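PDB 6SYN: peptidoglycan D,D-transpeptidase FtsI from Yersinia pestis, which probably cross-links septal peptidoglycan during cell division as a class B penicillin-binding protein, a serine D,D-transpeptidase inhibited by beta-lactams. Local coordinates for residues I19-R22 with S23-L27; P347-Q350 with R351-D354. All blocks are in the same frame, centred on the assembly; numbering follows the deposited sequence.

Interaction 1 (I19-R22 with S23-L27)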
ATOM      1  N   ILE A  19      -3.646 -20.184  -4.886  1.00 17.64           N
ATOM      2  CA  ILE A  19      -2.823 -18.941  -4.961  1.00 16.88           C
ATOM      3  C   ILE A  19      -1.606 -19.118  -4.051  1.00 16.37           C
ATOM      4  O   ILE A  19      -1.797 -19.357  -2.841  1.00 16.86           O
ATOM      5  CB  ILE A  19      -3.622 -17.679  -4.580  1.00 16.75           C
ATOM      6  CG1 ILE A  19      -5.001 -17.645  -5.248  1.00 16.69           C
ATOM      7  CG2 ILE A  19      -2.800 -16.437  -4.894  1.00 16.71           C
ATOM      8  CD1 ILE A  19      -5.858 -16.466  -4.849  1.00 16.64           C
ATOM      9  N   SER A  20      -0.409 -18.990  -4.620  1.00 15.42           N
ATOM     10  CA  SER A  20       0.882 -19.060  -3.897  1.00 14.91           C
ATOM     11  C   SER A  20       1.687 -17.785  -4.149  1.00 14.47           C
ATOM     12  O   SER A  20       1.367 -17.042  -5.092  1.00 14.35           O
ATOM     13  CB  SER A  20       1.650 -20.273  -4.315  1.00 14.90           C
ATOM     14  OG  SER A  20       2.052 -20.153  -5.671  1.00 15.09           O
ATOM     15  N   ASP A  21       2.711 -17.565  -3.328  1.00 14.23           N
ATOM     16  CA  ASP A  21       3.683 -16.449  -3.467  1.00 14.08           C
ATOM     17  C   ASP A  21       4.774 -16.883  -4.461  1.00 13.63           C
ATOM     18  O   ASP A  21       4.731 -18.042  -4.932  1.00 13.52           O
ATOM     19  CB  ASP A  21       4.193 -16.016  -2.084  1.00 14.20           C
ATOM     20  CG  ASP A  21       5.392 -16.797  -1.566  1.00 14.31           C
ATOM     21  OD1 ASP A  21       5.632 -17.918  -2.072  1.00 14.08           O
ATOM     22  OD2 ASP A  21       6.084 -16.269  -0.660  1.00 14.31           O
ATOM     23  N   ARG A  22       5.727 -15.994  -4.748  1.00 13.21           N
ATOM     24  CA  ARG A  22       6.740 -16.150  -5.830  1.00 12.89           C
ATOM     25  C   ARG A  22       7.540 -17.459  -5.695  1.00 12.63           C
ATOM     26  O   ARG A  22       8.041 -17.911  -6.737  1.00 12.42           O
ATOM     27  CB  ARG A  22       7.658 -14.923  -5.893  1.00 12.77           C
ATOM     28  CG  ARG A  22       8.479 -14.633  -4.642  1.00 12.75           C
ATOM     29  CD  ARG A  22       9.473 -13.513  -4.901  1.00 12.89           C
ATOM     30  NE  ARG A  22      10.132 -13.696  -6.194  1.00 12.86           N
ATOM     31  CZ  ARG A  22       9.769 -13.118  -7.340  1.00 12.98           C
ATOM     32  NH1 ARG A  22       8.751 -12.278  -7.388  1.00 12.99           N
ATOM     33  NH2 ARG A  22      10.428 -13.394  -8.452  1.00 13.38           N
ATOM     34  N   SER A  23       7.649 -18.045  -4.492  1.00 12.58           N
ATOM     35  CA  SER A  23       8.448 -19.272  -4.205  1.00 12.55           C
ATOM     36  C   SER A  23       7.558 -20.505  -3.981  1.00 12.53           C
ATOM     37  O   SER A  23       8.123 -21.581  -3.730  1.00 12.43           O
ATOM     38  CB  SER A  23       9.355 -19.062  -3.024  1.00 12.71           C
ATOM     39  OG  SER A  23      10.445 -18.214  -3.361  1.00 13.00           O
ATOM     40  N   GLY A  24       6.231 -20.364  -4.051  1.00 12.53           N
ATOM     41  CA  GLY A  24       5.284 -21.489  -3.925  1.00 12.52           C
ATOM     42  C   GLY A  24       4.734 -21.666  -2.515  1.00 12.63           C
ATOM     43  O   GLY A  24       4.238 -22.773  -2.229  1.00 12.46           O
ATOM     44  N   ARG A  25       4.795 -20.634  -1.662  1.00 12.85           N
ATOM     45  CA  ARG A  25       4.170 -20.659  -0.307  1.00 13.06           C
ATOM     46  C   ARG A  25       2.671 -20.425  -0.457  1.00 13.36           C
ATOM     47  O   ARG A  25       2.257 -19.405  -1.003  1.00 13.41           O
ATOM     48  CB  ARG A  25       4.757 -19.602   0.632  1.00 13.02           C
ATOM     49  CG  ARG A  25       6.083 -19.988   1.273  1.00 12.92           C
ATOM     50  CD  ARG A  25       6.720 -18.807   1.981  1.00 12.78           C
ATOM     51  NE  ARG A  25       8.170 -18.886   1.916  1.00 12.65           N
ATOM     52  CZ  ARG A  25       8.952 -18.195   1.090  1.00 12.62           C
ATOM     53  NH1 ARG A  25       8.446 -17.326   0.227  1.00 12.64           N
ATOM     54  NH2 ARG A  25      10.261 -18.371   1.142  1.00 12.67           N
ATOM     55  N   PRO A  26       1.807 -21.347   0.020  1.00 13.77           N
ATOM     56  CA  PRO A  26       0.365 -21.217  -0.187  1.00 13.92           C
ATOM     57  C   PRO A  26      -0.200 -19.989   0.537  1.00 14.13           C
ATOM     58  O   PRO A  26       0.188 -19.767   1.669  1.00 14.09           O
ATOM     59  CB  PRO A  26      -0.209 -22.514   0.406  1.00 13.88           C
ATOM     60  CG  PRO A  26       0.973 -23.461   0.451  1.00 13.91           C
ATOM     61  CD  PRO A  26       2.154 -22.568   0.763  1.00 13.87           C
ATOM     62  N   LEU A  27      -1.078 -19.235  -0.133  1.00 14.31           N
ATOM     63  CA  LEU A  27      -1.795 -18.060   0.441  1.00 14.40           C
ATOM     64  C   LEU A  27      -3.316 -18.269   0.379  1.00 14.30           C
ATOM     65  O   LEU A  27      -4.009 -17.739   1.261  1.00 14.01           O
ATOM     66  CB  LEU A  27      -1.402 -16.788  -0.318  1.00 14.42           C
ATOM     67  CG  LEU A  27       0.090 -16.554  -0.540  1.00 14.30           C
ATOM     68  CD1 LEU A  27       0.313 -15.187  -1.160  1.00 14.22           C
ATOM     69  CD2 LEU A  27       0.873 -16.675   0.757  1.00 14.34           C
TER

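Interaction 2 (P347-Q350 with R351-D354)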
ATOM      1  N   PRO A 347      -3.096  16.928 -13.651  1.00 17.38           N
ATOM      2  CA  PRO A 347      -3.506  18.089 -14.441  1.00 18.49           C
ATOM      3  C   PRO A 347      -3.213  17.997 -15.945  1.00 19.70           C
ATOM      4  O   PRO A 347      -2.138  17.576 -16.330  1.00 19.85           O
ATOM      5  CB  PRO A 347      -2.725  19.273 -13.845  1.00 17.88           C
ATOM      6  CG  PRO A 347      -1.564  18.634 -13.126  1.00 17.80           C
ATOM      7  CD  PRO A 347      -2.060  17.276 -12.669  1.00 17.58           C
ATOM      8  N   LYS A 348      -4.199  18.415 -16.742  1.00 22.08           N
ATOM      9  CA  LYS A 348      -4.121  18.570 -18.217  1.00 23.87           C
ATOM     10  C   LYS A 348      -4.456  20.026 -18.580  1.00 24.23           C
ATOM     11  O   LYS A 348      -4.828  20.271 -19.738  1.00 25.57           O
ATOM     12  CB  LYS A 348      -5.061  17.557 -18.880  1.00 24.75           C
ATOM     13  CG  LYS A 348      -4.866  16.110 -18.433  1.00 25.41           C
ATOM     14  CD  LYS A 348      -5.086  15.087 -19.538  1.00 25.94           C
ATOM     15  CE  LYS A 348      -5.430  13.701 -19.028  1.00 25.88           C
ATOM     16  NZ  LYS A 348      -5.865  12.800 -20.124  1.00 25.58           N
ATOM     17  N   LYS A 349      -4.316  20.955 -17.630  1.00 24.75           N
ATOM     18  CA  LYS A 349      -4.506  22.416 -17.849  1.00 25.98           C
ATOM     19  C   LYS A 349      -3.256  22.977 -18.539  1.00 27.14           C
ATOM     20  O   LYS A 349      -2.141  22.561 -18.164  1.00 27.52           O
ATOM     21  CB  LYS A 349      -4.787  23.156 -16.535  1.00 25.71           C
ATOM     22  CG  LYS A 349      -3.959  22.718 -15.335  1.00 25.68           C
ATOM     23  CD  LYS A 349      -3.721  23.808 -14.313  1.00 25.71           C
ATOM     24  CE  LYS A 349      -3.301  23.265 -12.963  1.00 25.57           C
ATOM     25  NZ  LYS A 349      -3.143  24.346 -11.964  1.00 25.63           N
ATOM     26  N   GLN A 350      -3.442  23.885 -19.504  1.00 28.47           N
ATOM     27  CA  GLN A 350      -2.374  24.404 -20.403  1.00 29.10           C
ATOM     28  C   GLN A 350      -1.928  25.808 -19.968  1.00 29.01           C
ATOM     29  O   GLN A 350      -1.099  26.398 -20.689  1.00 29.52           O
ATOM     30  CB  GLN A 350      -2.875  24.453 -21.850  1.00 30.08           C
ATOM     31  CG  GLN A 350      -3.537  23.164 -22.324  1.00 31.07           C
ATOM     32  CD  GLN A 350      -2.571  22.006 -22.406  1.00 31.38           C
ATOM     33  OE1 GLN A 350      -1.478  22.129 -22.954  1.00 31.98           O
ATOM     34  NE2 GLN A 350      -2.972  20.860 -21.874  1.00 30.55           N
ATOM     35  N   ARG A 351      -2.446  26.324 -18.848  1.00 28.36           N
ATOM     36  CA  ARG A 351      -2.234  27.727 -18.400  1.00 28.35           C
ATOM     37  C   ARG A 351      -2.189  27.774 -16.868  1.00 26.20           C
ATOM     38  O   ARG A 351      -3.255  27.937 -16.244  1.00 26.78           O
ATOM     39  CB  ARG A 351      -3.348  28.621 -18.953  1.00 30.60           C
ATOM     40  CG  ARG A 351      -3.199  30.098 -18.617  1.00 33.02           C
ATOM     41  CD  ARG A 351      -4.423  30.644 -17.901  1.00 35.25           C
ATOM     42  NE  ARG A 351      -5.668  30.322 -18.601  1.00 37.78           N
ATOM     43  CZ  ARG A 351      -6.881  30.229 -18.040  1.00 38.28           C
ATOM     44  NH1 ARG A 351      -7.051  30.431 -16.742  1.00 38.72           N
ATOM     45  NH2 ARG A 351      -7.928  29.923 -18.789  1.00 37.40           N
ATOM     46  N   TRP A 352      -0.990  27.647 -16.297  1.00 23.07           N
ATOM     47  CA  TRP A 352      -0.750  27.588 -14.831  1.00 20.63           C
ATOM     48  C   TRP A 352      -0.467  28.989 -14.290  1.00 19.85           C
ATOM     49  O   TRP A 352       0.232  29.753 -14.981  1.00 20.41           O
ATOM     50  CB  TRP A 352       0.435  26.675 -14.516  1.00 19.37           C
ATOM     51  CG  TRP A 352       0.242  25.222 -14.807  1.00 18.27           C
ATOM     52  CD1 TRP A 352      -0.079  24.637 -15.999  1.00 17.67           C
ATOM     53  CD2 TRP A 352       0.442  24.147 -13.872  1.00 17.72           C
ATOM     54  NE1 TRP A 352      -0.120  23.275 -15.861  1.00 17.49           N
ATOM     55  CE2 TRP A 352       0.196  22.945 -14.568  1.00 17.43           C
ATOM     56  CE3 TRP A 352       0.793  24.090 -12.518  1.00 17.35           C
ATOM     57  CZ2 TRP A 352       0.289  21.701 -13.947  1.00 17.11           C
ATOM     58  CZ3 TRP A 352       0.888  22.858 -11.908  1.00 17.10           C
ATOM     59  CH2 TRP A 352       0.640  21.682 -12.616  1.00 17.01           C
ATOM     60  N   SER A 353      -0.957  29.288 -13.084  1.00 18.74           N
ATOM     61  CA  SER A 353      -0.505  30.435 -12.253  1.00 17.68           C
ATOM     62  C   SER A 353       0.866  30.095 -11.665  1.00 17.19           C
ATOM     63  O   SER A 353       1.220  28.904 -11.615  1.00 16.97           O
ATOM     64  CB  SER A 353      -1.502  30.781 -11.176  1.00 17.50           C
ATOM     65  OG  SER A 353      -1.692  29.695 -10.280  1.00 17.13           O
ATOM     66  N   ASP A 354       1.607  31.118 -11.246  1.00 16.97           N
ATOM     67  CA  ASP A 354       2.994  31.003 -10.723  1.00 16.66           C
ATOM     68  C   ASP A 354       2.979  30.253  -9.381  1.00 16.19           C
ATOM     69  O   ASP A 354       3.921  29.476  -9.135  1.00 15.86           O
ATOM     70  CB  ASP A 354       3.632  32.391 -10.660  1.00 16.79           C
ATOM     71  CG  ASP A 354       3.941  32.966 -12.033  1.00 17.15           C
ATOM     72  OD1 ASP A 354       3.351  32.480 -13.029  1.00 17.32           O
ATOM     73  OD2 ASP A 354       4.773  33.888 -12.097  1.00 17.42           O
TER

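Interaction 1 (I19-R22 with S23-L27)
Asp21 and Arg25 meet across a 3:5 beta hairpin, a type I turn from Asp21 to Gly24 with a G1 bulge. Gly24 N closes the turn with a 2.9 Å hydrogen bond to Asp21 O. Asp21 suits its place because its carboxylate folds back over the turn: at chi1 87°, CG sits between the backbone N and the carbonyl carbon, so that OD1 faces the following amides. Asp21 OD1 accepts from Ser23 N at 3.2 Å, completing an Asx turn, and from Arg25 N at 2.9 Å, on opposite faces of the carboxylate. Asp21 OD2 uses its syn lone pair for a salt bridge of 2.7 Å to Arg25 NH1, and lies in the guanidinium plane although the flat groups stand 83° apart. At the phi of Gly24, 96°, a CB would press against Ser23 O, so glycine suits the bulge. Behind the turn, Asp21 N bonds to Arg25 O at 3.0 Å and Leu27 N to Ile19 O at 2.8 Å. Leu27 lays CD1 against Asp21 CB and packs on Ile124 beyond, apolar surroundings that suit leucine. Farther out, Arg22 NH1 hydrogen-bonds to Ser180 O and salt-bridges Glu216, and Asp21 OD2 also accepts from Glu183 N.

Interaction 2 (P347-Q350 with R351-D354)
Pro347 lies in a surface loop that curls round the indole of Trp352. Pro347 CG lies 3.7 Å from Trp352 CZ2 in an oblique approach; its compact apolar ring suits contact with the six-membered part of the indole. The chain then turns, and Lys348 O accepts a hydrogen bond of 2.9 Å from the side-chain NE2 of Gln350. Lys349 meets Trp352 through both its side chain and its backbone. Its CG lies between the backbone N and the carbonyl carbon (chi1 41°), and the chain beyond is extended, so the aliphatic part runs across one indole face. Lys349 CE stands in a CH-pi contact 3.9 Å from the centroid of the six-membered ring of Trp352, and Lys349 NZ follows in a cation-pi contact at 4.2 Å, 18° off the ring normal. The backbone O of Lys349 also accepts a weak hydrogen bond from Trp352 NE1 at 3.1 Å. Lys349 NZ is salt-bridged to Glu356, whose OE1 also takes the N-H of Ser353. Ser353 is the N-cap of helix 354-360, its OG capping a backbone N of that helix. This part of the loop runs into helix 354-360, where Phe360 meets Trp352 edge-to-face and also touches Pro347.

Overall arrangement
Interactions 1 and 2 lie on opposite sides of the chain's centre, 46 Å apart between their centres and about 32 Å between nearest atoms, so neither touches the other. Residues 19-27 belong to the family region named for dimerisation, whereas 347-354 belong to the transpeptidase region. The beta-lactam-derived ligand lies in that second region, in a pocket that includes Ser252, Lys255, Ser304, Asn306 and Thr442; neither interaction supplies a pocket residue. Interaction 1 reverses the chain in a hairpin, whereas interaction 2 is a bend in a loop that leads into a helix. Interaction 1 is partly buried, while interaction 2 is at the surface.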